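Local coordinates for plantazolicin methyltransferase BamL (Bacillus amyloliquefaciens subsp. plantarum, PDB 5DLY), which acts as a plantazolicin N-methyltransferase, probably transferring methyl groups from S-adenosylmethionine to the desmethyl form of the antibiotic, at residues A[7-10]-A[11-15]; A[50-53]-A[54-58]; A[74-77]-A[78-82]; A[177-180]-A[181-185]; A[242-245]-A[246-249]. All coordinates share one frame; numbering follows the deposited sequence.

Contact 1. Residues A[7-10]-A[11-15]; sequences RESE and ANRIQ
CG of Arg-13 sits beside its own backbone N (chi1 -66°) and the chain bends again at chi3, folding the guanidinium back over Ser-9 and Glu-10. Ser-9 in turn places OG between its N and carbonyl carbon (chi1 49°), which brings the hydroxyl to the edge of that guanidinium and into its plane. The bond from Arg-13 NH1 to Ser-9 OG is 2.9 Å long yet weak, because the N-H points well off the oxygen; the hydroxyl has its stronger partner in the carbonyl O of Ile-5. Over one face of the same guanidinium lies the backbone of Glu-10, its CA 3.7 Å from CZ of Arg-13.

This is a junction between two helices. Helix 2-8 gives out at Ser-9, which also occupies the N-cap position of helix 10-21, although its side chain makes no capping bond. The new helix picks up its pattern with Arg-13 N to Ser-9 O at 3.2 Å and Ile-14 N to Glu-10 O at 2.9 Å. Two waters help across the break: one accepts from Ala-11 N, the other from Asn-12 N, and both donate to the carbonyl O of Glu-8, the first only weakly.

Arg-7 forms a salt bridge with Glu-10 side-on, NE and NH2 both donating to OE1 (3.0 and 2.9 Å). Its guanidinium stands almost perpendicular to that of Arg-13, the two NH2 atoms 3.5 Å apart; the nearby Glu-10 carboxylate may ease this like-charge approach. Arg-13 also donates from NE to the carbonyl O of Phe-136, a residue of the S-adenosyl-L-homocysteine pocket, and from NH2 to those of Lys-137 and Val-6.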
# COMPACT_ATOMS: atom_id res chain seq x y z
N ARG A 7 18.53 7.91 1.74
CA ARG A 7 19.47 8.15 0.63
C ARG A 7 20.44 7.00 0.43
O ARG A 7 20.79 6.66 -0.71
CB ARG A 7 20.24 9.47 0.80
CG ARG A 7 19.40 10.74 0.68
CD ARG A 7 19.14 11.18 -0.76
NE ARG A 7 18.24 10.28 -1.50
CZ ARG A 7 16.92 10.17 -1.28
NH1 ARG A 7 16.32 10.89 -0.35
NH2 ARG A 7 16.22 9.31 -2.00
N GLU A 8 20.87 6.39 1.53
CA GLU A 8 21.88 5.33 1.47
C GLU A 8 21.32 3.99 1.01
O GLU A 8 22.08 3.13 0.56
CB GLU A 8 22.61 5.19 2.81
CG GLU A 8 23.65 6.27 3.04
CD GLU A 8 24.70 6.33 1.95
OE1 GLU A 8 24.65 7.27 1.12
OE2 GLU A 8 25.57 5.44 1.89
N SER A 9 20.00 3.84 1.10
CA SER A 9 19.31 2.66 0.59
C SER A 9 18.69 2.89 -0.80
O SER A 9 17.99 2.01 -1.33
CB SER A 9 18.24 2.18 1.59
OG SER A 9 17.41 3.24 2.03
N GLU A 10 18.95 4.05 -1.39
CA GLU A 10 18.39 4.39 -2.70
C GLU A 10 18.75 3.38 -3.80
O GLU A 10 17.89 2.98 -4.58
CB GLU A 10 18.79 5.81 -3.10
CG GLU A 10 18.16 6.31 -4.39
CD GLU A 10 18.59 7.72 -4.73
OE1 GLU A 10 18.23 8.65 -3.98
OE2 GLU A 10 19.28 7.89 -5.75
N ALA A 11 20.01 2.96 -3.85
CA ALA A 11 20.46 2.00 -4.85
C ALA A 11 19.70 0.68 -4.75
O ALA A 11 19.38 0.06 -5.76
CB ALA A 11 21.96 1.76 -4.75
N ASN A 12 19.40 0.25 -3.52
CA ASN A 12 18.61 -0.96 -3.32
C ASN A 12 17.21 -0.81 -3.90
O ASN A 12 16.70 -1.73 -4.54
CB ASN A 12 18.53 -1.32 -1.83
CG ASN A 12 19.87 -1.72 -1.25
OD1 ASN A 12 20.74 -2.25 -1.95
ND2 ASN A 12 20.05 -1.47 0.04
N ARG A 13 16.61 0.36 -3.71
CA ARG A 13 15.26 0.63 -4.19
C ARG A 13 15.23 0.70 -5.72
O ARG A 13 14.29 0.20 -6.34
CB ARG A 13 14.70 1.91 -3.56
CG ARG A 13 14.48 1.80 -2.06
CD ARG A 13 13.58 2.90 -1.54
NE ARG A 13 14.16 4.22 -1.80
CZ ARG A 13 15.10 4.78 -1.06
NH1 ARG A 13 15.57 4.17 0.02
NH2 ARG A 13 15.57 5.97 -1.40
N ILE A 14 16.27 1.29 -6.32
CA ILE A 14 16.40 1.30 -7.78
C ILE A 14 16.45 -0.13 -8.33
O ILE A 14 15.78 -0.43 -9.31
CB ILE A 14 17.64 2.10 -8.27
CG1 ILE A 14 17.64 3.53 -7.73
CG2 ILE A 14 17.74 2.05 -9.80
CD1 ILE A 14 16.45 4.38 -8.11
N GLN A 15 17.23 -0.99 -7.68
CA GLN A 15 17.35 -2.39 -8.06
C GLN A 15 16.03 -3.14 -7.92
O GLN A 15 15.66 -3.91 -8.81
CB GLN A 15 18.46 -3.08 -7.25
CG GLN A 15 18.61 -4.58 -7.50
CD GLN A 15 18.93 -4.93 -8.95
OE1 GLN A 15 19.49 -4.12 -9.69
NE2 GLN A 15 18.58 -6.14 -9.36
O HOH W 1 22.26 4.20 -2.34
O HOH W 2 21.43 1.13 -1.51

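Contact 2. Residues A[50-53]-A[54-58]; sequences SFYS and SKFNR
Tyr-52 and Phe-56 meet one turn apart at the C-terminal end of the long helix 23-56, where the chain unwinds on its way to strand 62-66. The backbone bonds come first. The helical pattern runs through Lys-55 N to Phe-51 O at 2.9 Å and Phe-56 N to Tyr-52 O at 2.8 Å. The last of the series, Asn-57 N to Ser-53 O, is more bent and reaches its acceptor from above the carbonyl plane. Asn-57 itself has positive phi, the left-handed conformation that stops the helix and turns Arg-58 away from its axis.

Among the aromatic contacts, the ring of Phe-56 presents an edge to the face of Tyr-52, with centroids 4.8 Å apart and planes at 56°. CD2 of Phe-56 hangs over the middle of the tyrosine ring. The first torsions arrange this: CG of Tyr-52 is anti to its backbone N (chi1 -163°), while that of Phe-56 lies beside its N, and the two side chains converge. Phe-51, one residue back, stacks instead on Trp-261 of strand 258-265, fastening the helix to the sheet.

The polar ends find their partners beyond this pair. The guanidinium of Arg-58 lays a face against the phenol oxygen, NH2 being 3.0 Å from Tyr-52 OH, but the angle is wrong for a hydrogen bond. Tyr-52 OH is bonded to the carbonyl O of Gln-153, and Arg-58 NH1 forms a salt bridge with Asp-125 on strand 124-130. The carbonyl O of Arg-58 meets the tyrosine at its ring edge, 3.3 Å from Tyr-52 CD1.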
# COMPACT_ATOMS: atom_id res chain seq x y z
N SER A 50 -12.97 0.06 6.75
CA SER A 50 -13.49 -0.08 8.10
C SER A 50 -12.97 1.04 8.99
O SER A 50 -13.72 1.60 9.78
CB SER A 50 -13.13 -1.44 8.69
OG SER A 50 -13.58 -1.52 10.03
N PHE A 51 -11.68 1.37 8.84
CA PHE A 51 -11.08 2.46 9.60
C PHE A 51 -11.81 3.77 9.33
O PHE A 51 -12.16 4.49 10.26
CB PHE A 51 -9.58 2.61 9.27
CG PHE A 51 -8.92 3.74 10.00
CD1 PHE A 51 -8.89 5.03 9.45
CD2 PHE A 51 -8.32 3.53 11.24
CE1 PHE A 51 -8.27 6.08 10.13
CE2 PHE A 51 -7.70 4.58 11.93
CZ PHE A 51 -7.68 5.85 11.37
N TYR A 52 -12.04 4.06 8.04
CA TYR A 52 -12.62 5.33 7.64
C TYR A 52 -14.03 5.53 8.22
O TYR A 52 -14.33 6.58 8.81
CB TYR A 52 -12.59 5.52 6.11
CG TYR A 52 -12.79 6.96 5.71
CD1 TYR A 52 -14.08 7.50 5.60
CD2 TYR A 52 -11.70 7.81 5.50
CE1 TYR A 52 -14.27 8.83 5.28
CE2 TYR A 52 -11.89 9.15 5.17
CZ TYR A 52 -13.18 9.65 5.07
OH TYR A 52 -13.37 10.98 4.76
N SER A 53 -14.86 4.51 8.07
CA SER A 53 -16.24 4.52 8.60
C SER A 53 -16.28 4.62 10.12
O SER A 53 -17.11 5.35 10.68
CB SER A 53 -17.01 3.29 8.14
OG SER A 53 -17.59 3.49 6.86
N SER A 54 -15.38 3.90 10.79
CA SER A 54 -15.29 3.93 12.25
C SER A 54 -14.89 5.33 12.75
O SER A 54 -15.54 5.89 13.64
CB SER A 54 -14.30 2.87 12.75
OG SER A 54 -14.16 2.91 14.16
N LYS A 55 -13.85 5.88 12.13
CA LYS A 55 -13.29 7.17 12.54
C LYS A 55 -14.20 8.35 12.15
O LYS A 55 -14.43 9.25 12.96
CB LYS A 55 -11.88 7.36 11.96
CG LYS A 55 -11.17 8.64 12.36
CD LYS A 55 -10.39 8.51 13.65
CE LYS A 55 -9.61 9.79 13.93
NZ LYS A 55 -8.85 9.75 15.20
N PHE A 56 -14.72 8.34 10.92
CA PHE A 56 -15.38 9.54 10.39
C PHE A 56 -16.89 9.44 10.17
O PHE A 56 -17.53 10.43 9.80
CB PHE A 56 -14.67 10.02 9.11
CG PHE A 56 -13.19 10.28 9.30
CD1 PHE A 56 -12.74 11.26 10.18
CD2 PHE A 56 -12.25 9.54 8.58
CE1 PHE A 56 -11.38 11.50 10.34
CE2 PHE A 56 -10.89 9.77 8.74
CZ PHE A 56 -10.45 10.76 9.62
N ASN A 57 -17.46 8.25 10.40
CA ASN A 57 -18.92 8.03 10.35
C ASN A 57 -19.61 8.31 9.00
O ASN A 57 -20.81 8.59 8.93
CB ASN A 57 -19.62 8.74 11.51
CG ASN A 57 -19.17 8.21 12.86
OD1 ASN A 57 -18.55 8.93 13.65
ND2 ASN A 57 -19.45 6.94 13.12
N ARG A 58 -18.82 8.24 7.94
CA ARG A 58 -19.35 8.21 6.58
C ARG A 58 -18.39 7.40 5.72
O ARG A 58 -17.28 7.10 6.15
CB ARG A 58 -19.51 9.63 6.01
CG ARG A 58 -18.22 10.41 5.84
CD ARG A 58 -18.44 11.59 4.92
NE ARG A 58 -17.29 12.48 4.81
CZ ARG A 58 -16.25 12.29 4.00
NH1 ARG A 58 -16.18 11.23 3.20
NH2 ARG A 58 -15.27 13.18 3.97

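Contact 3. Residues A[74-77]-A[78-82]; sequences IQYL and NSRFQ
The guanidinium of Arg-80 lies flat on the ring of Tyr-76 on helix 72-80, the helix of the beta-alpha-beta crossover between strands 62-66 and 85-90 in this Rossmann-like fold. CZ of Arg-80 is 3.6 Å from the ring centroid of Tyr-76, over the face, and the planes are 27° apart: a cation-pi stack. Bends at chi2 and chi3 curl the arginine chain back, so that NE also makes a weak bond to the carbonyl O of Tyr-76, 3.1 Å away.

One step out, the ring is held by its hydroxyl, which is hydrogen-bonded to Glu-46 on helix 23-56. Leu-77, on the inner side, packs against Val-63 and Leu-86 of the two flanking strands. Its carbonyl O takes two donors: Phe-81 N at 2.8 Å, nearly straight on, and Arg-80 N at 3.1 Å, from well above the carbonyl plane.

A water joins three residues, donating to the O of Gln-75, accepting from ND2 of Asn-78 at 2.8 Å, and lying 2.6 Å from OG of Ser-79.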
# COMPACT_ATOMS: atom_id res chain seq x y z
N ILE A 74 -8.51 -0.81 -7.79
CA ILE A 74 -9.57 0.06 -8.25
C ILE A 74 -10.77 -0.76 -8.76
O ILE A 74 -11.92 -0.39 -8.51
CB ILE A 74 -9.02 1.08 -9.27
CG1 ILE A 74 -8.27 2.17 -8.49
CG2 ILE A 74 -10.13 1.66 -10.15
CD1 ILE A 74 -7.39 3.07 -9.33
N GLN A 75 -10.50 -1.88 -9.41
CA GLN A 75 -11.58 -2.78 -9.80
C GLN A 75 -12.40 -3.26 -8.58
O GLN A 75 -13.64 -3.25 -8.62
CB GLN A 75 -11.05 -3.97 -10.60
CG GLN A 75 -12.15 -4.92 -11.03
CD GLN A 75 -12.06 -5.31 -12.49
OE1 GLN A 75 -11.16 -6.04 -12.89
NE2 GLN A 75 -12.99 -4.81 -13.29
N TYR A 76 -11.70 -3.67 -7.53
CA TYR A 76 -12.33 -4.11 -6.29
C TYR A 76 -13.23 -3.02 -5.72
O TYR A 76 -14.38 -3.29 -5.35
CB TYR A 76 -11.27 -4.48 -5.25
CG TYR A 76 -11.82 -5.04 -3.95
CD1 TYR A 76 -12.18 -4.20 -2.90
CD2 TYR A 76 -11.97 -6.41 -3.78
CE1 TYR A 76 -12.68 -4.71 -1.71
CE2 TYR A 76 -12.48 -6.93 -2.59
CZ TYR A 76 -12.83 -6.08 -1.56
OH TYR A 76 -13.33 -6.61 -0.39
N LEU A 77 -12.72 -1.79 -5.67
CA LEU A 77 -13.47 -0.65 -5.15
C LEU A 77 -14.68 -0.32 -6.01
O LEU A 77 -15.75 0.01 -5.48
CB LEU A 77 -12.56 0.58 -5.00
CG LEU A 77 -11.56 0.47 -3.84
CD1 LEU A 77 -10.46 1.51 -3.98
CD2 LEU A 77 -12.28 0.62 -2.50
N ASN A 78 -14.51 -0.43 -7.33
CA ASN A 78 -15.60 -0.23 -8.30
C ASN A 78 -16.76 -1.20 -8.10
O ASN A 78 -17.92 -0.86 -8.38
CB ASN A 78 -15.05 -0.34 -9.73
CG ASN A 78 -16.13 -0.20 -10.78
OD1 ASN A 78 -16.67 0.88 -10.99
ND2 ASN A 78 -16.44 -1.29 -11.46
N SER A 79 -16.45 -2.40 -7.63
CA SER A 79 -17.47 -3.42 -7.36
C SER A 79 -18.17 -3.23 -6.02
O SER A 79 -19.25 -3.78 -5.79
CB SER A 79 -16.86 -4.82 -7.44
OG SER A 79 -16.35 -5.07 -8.74
N ARG A 80 -17.55 -2.45 -5.13
CA ARG A 80 -18.09 -2.20 -3.79
C ARG A 80 -18.85 -0.89 -3.74
O ARG A 80 -19.85 -0.77 -3.02
CB ARG A 80 -16.99 -2.21 -2.72
CG ARG A 80 -16.03 -3.39 -2.77
CD ARG A 80 -16.75 -4.71 -3.01
NE ARG A 80 -16.07 -5.52 -4.02
CZ ARG A 80 -15.59 -6.74 -3.82
NH1 ARG A 80 -15.71 -7.33 -2.64
NH2 ARG A 80 -14.99 -7.39 -4.81
N PHE A 81 -18.38 0.09 -4.50
CA PHE A 81 -18.96 1.42 -4.54
C PHE A 81 -19.15 1.89 -5.97
O PHE A 81 -18.32 1.62 -6.84
CB PHE A 81 -18.07 2.43 -3.80
CG PHE A 81 -17.77 2.06 -2.38
CD1 PHE A 81 -18.67 2.35 -1.36
CD2 PHE A 81 -16.57 1.43 -2.06
CE1 PHE A 81 -18.38 2.01 -0.05
CE2 PHE A 81 -16.28 1.08 -0.75
CZ PHE A 81 -17.18 1.38 0.26
N GLN A 82 -20.24 2.61 -6.20
CA GLN A 82 -20.47 3.23 -7.49
C GLN A 82 -20.13 4.72 -7.45
O GLN A 82 -19.60 5.26 -8.43
CB GLN A 82 -21.92 3.04 -7.92
CG GLN A 82 -22.16 3.37 -9.39
CD GLN A 82 -23.59 3.16 -9.82
OE1 GLN A 82 -24.35 2.45 -9.16
NE2 GLN A 82 -23.97 3.77 -10.93
O HOH W 3 -15.42 -3.80 -10.87

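Contact 4. Residues A[177-180]-A[181-185]; sequences EEEA and YLKDQ. With 5D7 (prop-2-en-1-yl 2-[(1S)-1-amino-4-carbamimidamidobutyl]-1,3-thiazole-4-carboxylate), chain B.
From Glu-177 to Asp-184 the backbone is regular alpha-helix, with Tyr-181 N to Glu-177 O and Leu-182 N to Glu-178 O both 2.9 Å and nearly straight. Along one edge Glu-179 and Lys-183 run side by side in the same direction, both extended beyond CG. Their aliphatic parts touch, Glu-179 CG lying 3.8 Å from Lys-183 CE, while the charged ends make a long salt bridge, 3.9 Å from Glu-179 OE1 to Lys-183 NZ. A water accepts from NZ at 2.9 Å and donates weakly to OE1.

The next residues turn to the bound plantazolicin analogue. With CG anti to the backbone N (chi1 167°), Tyr-181 carries its ring away from the glutamates and sets OH 3.0 Å from the thiazole sulfur S5 of the ligand. Asp-33 is the hydrogen-bond partner of that hydroxyl, and Trp-19 meets the ring at a steep angle. Helix 176-187 thus serves as one wall of the substrate-analogue pocket in the methyltransferase domain. Leu-182 adds an apolar patch against the thiazole, its CD2 3.8 Å from ligand C1. Further along, the ligand's guanidinium donates through NH1 to the carbonyl O of Gln-185, at 2.9 Å and 148°; the ligand is also hydrogen-bonded to Asp-160, Ser-189 and the carbonyl O of Leu-131.

Other side chains tie the helix to its neighbours: the carboxylate of Glu-178 accepts from Gln-174 N and forms a salt bridge with Arg-35 of helix 23-56. Asp-184 pairs with Arg-187 through OD1, and its OD2 accepts from Trp-19 NE1 and Gln-15 NE2 of helix 10-21.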
# COMPACT_ATOMS: atom_id res chain seq x y z
N GLU A 177 14.46 -17.46 -10.12
CA GLU A 177 14.08 -16.10 -10.50
C GLU A 177 13.23 -15.43 -9.41
O GLU A 177 13.50 -14.28 -9.03
CB GLU A 177 13.35 -16.08 -11.85
CG GLU A 177 14.22 -16.47 -13.04
CD GLU A 177 14.25 -17.97 -13.31
OE1 GLU A 177 13.62 -18.76 -12.56
OE2 GLU A 177 14.92 -18.38 -14.28
N GLU A 178 12.23 -16.14 -8.89
CA GLU A 178 11.43 -15.63 -7.76
C GLU A 178 12.27 -15.37 -6.50
O GLU A 178 12.05 -14.40 -5.78
CB GLU A 178 10.25 -16.55 -7.44
CG GLU A 178 9.15 -16.48 -8.48
CD GLU A 178 7.94 -17.35 -8.15
OE1 GLU A 178 7.91 -18.02 -7.09
OE2 GLU A 178 7.01 -17.36 -8.97
N GLU A 179 13.23 -16.26 -6.24
CA GLU A 179 14.15 -16.06 -5.12
C GLU A 179 14.95 -14.76 -5.28
O GLU A 179 15.06 -13.98 -4.34
CB GLU A 179 15.08 -17.27 -4.97
CG GLU A 179 16.13 -17.11 -3.88
CD GLU A 179 17.06 -18.30 -3.80
OE1 GLU A 179 17.90 -18.47 -4.71
OE2 GLU A 179 16.97 -19.07 -2.82
N ALA A 180 15.51 -14.55 -6.47
CA ALA A 180 16.25 -13.33 -6.79
C ALA A 180 15.38 -12.09 -6.66
O ALA A 180 15.80 -11.09 -6.08
CB ALA A 180 16.83 -13.43 -8.20
N TYR A 181 14.16 -12.19 -7.19
CA TYR A 181 13.15 -11.14 -7.06
C TYR A 181 12.90 -10.77 -5.61
O TYR A 181 13.02 -9.60 -5.23
CB TYR A 181 11.87 -11.62 -7.74
CG TYR A 181 10.63 -10.81 -7.46
CD1 TYR A 181 10.56 -9.46 -7.80
CD2 TYR A 181 9.52 -11.40 -6.87
CE1 TYR A 181 9.42 -8.72 -7.55
CE2 TYR A 181 8.37 -10.67 -6.60
CZ TYR A 181 8.33 -9.33 -6.95
OH TYR A 181 7.20 -8.59 -6.71
N LEU A 182 12.59 -11.76 -4.78
CA LEU A 182 12.26 -11.50 -3.38
C LEU A 182 13.45 -10.93 -2.59
O LEU A 182 13.27 -10.03 -1.77
CB LEU A 182 11.69 -12.74 -2.69
CG LEU A 182 10.31 -13.20 -3.17
CD1 LEU A 182 9.89 -14.45 -2.42
CD2 LEU A 182 9.25 -12.10 -3.04
N LYS A 183 14.65 -11.46 -2.84
CA LYS A 183 15.85 -10.92 -2.20
C LYS A 183 15.98 -9.42 -2.48
O LYS A 183 16.20 -8.63 -1.56
CB LYS A 183 17.12 -11.66 -2.65
CG LYS A 183 17.33 -13.02 -2.02
CD LYS A 183 18.71 -13.54 -2.42
CE LYS A 183 18.83 -15.04 -2.24
NZ LYS A 183 19.98 -15.56 -3.04
N ASP A 184 15.87 -9.05 -3.76
CA ASP A 184 15.91 -7.63 -4.14
C ASP A 184 14.79 -6.82 -3.49
O ASP A 184 15.02 -5.69 -3.04
CB ASP A 184 15.87 -7.47 -5.66
CG ASP A 184 17.19 -7.76 -6.34
OD1 ASP A 184 18.23 -7.92 -5.64
OD2 ASP A 184 17.20 -7.81 -7.58
N GLN A 185 13.58 -7.39 -3.43
CA GLN A 185 12.45 -6.67 -2.83
C GLN A 185 12.67 -6.41 -1.33
O GLN A 185 12.47 -5.30 -0.86
CB GLN A 185 11.12 -7.40 -3.07
CG GLN A 185 10.70 -7.54 -4.53
CD GLN A 185 10.87 -6.26 -5.34
OE1 GLN A 185 11.54 -6.24 -6.38
NE2 GLN A 185 10.28 -5.19 -4.86
O9 5D7 B . 3.62 -8.77 -0.24
C6 5D7 B . 4.56 -9.43 -0.66
O7 5D7 B . 4.93 -10.68 -0.05
C8 5D7 B . 4.31 -11.13 1.16
C2 5D7 B . 5.33 -9.00 -1.85
N3 5D7 B . 4.94 -7.96 -2.63
C4 5D7 B . 5.74 -7.69 -3.68
S5 5D7 B . 7.05 -8.83 -3.68
C1 5D7 B . 6.50 -9.65 -2.26
CA 5D7 B . 5.63 -6.66 -4.73
N 5D7 B . 4.32 -6.04 -4.61
CB 5D7 B . 6.75 -5.62 -4.63
CG 5D7 B . 7.08 -5.12 -3.22
CD 5D7 B . 7.58 -3.69 -3.30
NE 5D7 B . 8.02 -3.26 -1.97
CZ 5D7 B . 9.22 -3.41 -1.41
NH2 5D7 B . 9.42 -2.98 -0.24
NH1 5D7 B . 10.17 -3.97 -2.04
C3 5D7 B . 4.97 -12.42 1.57
C5 5D7 B . 4.29 -13.38 2.17
O HOH W 4 20.45 -18.39 -2.52

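Contact 5. Residues A[242-245]-A[246-249]; sequences RTSV and GEQL
Ser-244 meets the helix that follows it with two atoms: its carbonyl O accepts from Gln-248 N at 3.0 Å, nearly straight (163°), and its OG accepts from Glu-247 N at 3.2 Å (151°). The next carbonyl continues the pattern, Val-245 O taking Leu-249 N at 3.1 Å. For the hydroxyl to reach an amide of the first turn, OG has to stand between the backbone N and the carbonyl carbon of Ser-244 (chi1 69°), facing the helix end instead of turning from it.

That is a serine N-cap, here opening helix 245-253 after the short loop that leaves helix 235-241. Ser-244 is still in an extended conformation, and the helical angles begin with Val-245. The reciprocal half of a capping box is missing: Glu-247 bends at chi2 and leads its carboxylate away from the cap, where OE1 is hydrogen-bonded to Ser-39 on helix 23-56. Its methylenes stay close, with CG of Glu-247 3.3 Å from OG of Ser-244.

Thr-243 packs beside the cap through its methyl group. CG2 of Thr-243 sits 3.7 Å from CB of Glu-247 and 3.8 Å from CG of Gln-248, touching the aliphatic parts of both. The threonine and glutamine chains pass antiparallel to one another, the latter extended beyond CG and running back along the loop. There its NE2 makes a weak hydrogen bond to the carbonyl O of Leu-241, while Arg-242 pairs with Asp-239 in the preceding helix.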
# COMPACT_ATOMS: atom_id res chain seq x y z
N ARG A 242 -12.88 -14.14 5.66
CA ARG A 242 -13.50 -15.44 5.49
C ARG A 242 -13.28 -15.90 4.05
O ARG A 242 -14.20 -15.86 3.22
CB ARG A 242 -14.99 -15.36 5.81
CG ARG A 242 -15.62 -16.66 6.29
CD ARG A 242 -16.89 -17.00 5.53
NE ARG A 242 -17.93 -15.98 5.65
CZ ARG A 242 -18.21 -15.07 4.71
NH1 ARG A 242 -17.53 -15.03 3.57
NH2 ARG A 242 -19.18 -14.19 4.93
N THR A 243 -12.06 -16.32 3.75
CA THR A 243 -11.71 -16.74 2.40
C THR A 243 -11.45 -18.25 2.32
O THR A 243 -11.78 -18.99 3.26
CB THR A 243 -10.52 -15.92 1.85
OG1 THR A 243 -10.31 -16.24 0.46
CG2 THR A 243 -9.23 -16.19 2.64
N SER A 244 -10.88 -18.71 1.21
CA SER A 244 -10.64 -20.13 1.00
C SER A 244 -9.71 -20.71 2.05
O SER A 244 -8.94 -19.98 2.68
CB SER A 244 -10.06 -20.39 -0.40
OG SER A 244 -8.74 -19.89 -0.51
N VAL A 245 -9.79 -22.02 2.23
CA VAL A 245 -8.91 -22.73 3.16
C VAL A 245 -7.43 -22.42 2.88
O VAL A 245 -6.69 -22.02 3.79
CB VAL A 245 -9.16 -24.24 3.09
CG1 VAL A 245 -8.16 -25.00 3.95
CG2 VAL A 245 -10.59 -24.55 3.52
N GLY A 246 -7.02 -22.57 1.63
CA GLY A 246 -5.63 -22.38 1.25
C GLY A 246 -5.14 -20.95 1.44
O GLY A 246 -3.99 -20.74 1.81
N GLU A 247 -6.01 -19.98 1.20
CA GLU A 247 -5.60 -18.58 1.37
C GLU A 247 -5.51 -18.18 2.84
O GLU A 247 -4.61 -17.43 3.22
CB GLU A 247 -6.49 -17.63 0.56
CG GLU A 247 -6.30 -17.75 -0.96
CD GLU A 247 -4.86 -17.54 -1.41
OE1 GLU A 247 -4.20 -16.61 -0.91
OE2 GLU A 247 -4.38 -18.31 -2.27
N GLN A 248 -6.39 -18.73 3.67
CA GLN A 248 -6.30 -18.49 5.11
C GLN A 248 -4.97 -19.03 5.64
O GLN A 248 -4.29 -18.35 6.43
CB GLN A 248 -7.48 -19.12 5.86
CG GLN A 248 -8.82 -18.44 5.62
CD GLN A 248 -9.92 -19.00 6.50
OE1 GLN A 248 -9.89 -20.16 6.89
NE2 GLN A 248 -10.90 -18.16 6.83
N LEU A 249 -4.57 -20.22 5.19
CA LEU A 249 -3.31 -20.81 5.64
C LEU A 249 -2.11 -20.01 5.12
O LEU A 249 -1.15 -19.77 5.86
CB LEU A 249 -3.20 -22.29 5.26
CG LEU A 249 -1.95 -23.06 5.71
CD1 LEU A 249 -1.75 -23.00 7.22
CD2 LEU A 249 -1.99 -24.51 5.25

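Overall arrangement
Each contact lies within one unbroken piece of chain, so none closes a long loop, and the five follow in series without nesting or crossing. Contact 1 joins helices 2-8 and 10-21 near the N terminus. Contact 2 ends helix 23-56 on the opposite side of the molecule, the centres of contacts 1 and 2 being about 36 Å apart. Contact 3 lies on helix 72-80, its centre about 18 Å from that of contact 2. The chain then returns with contact 4 to the ligand side, where it touches contact 1 through helix 10-21. Contact 5 starts helix 245-253 at the surface. Helix 23-56 unites distant parts, receiving residues of contacts 3, 4 and 5.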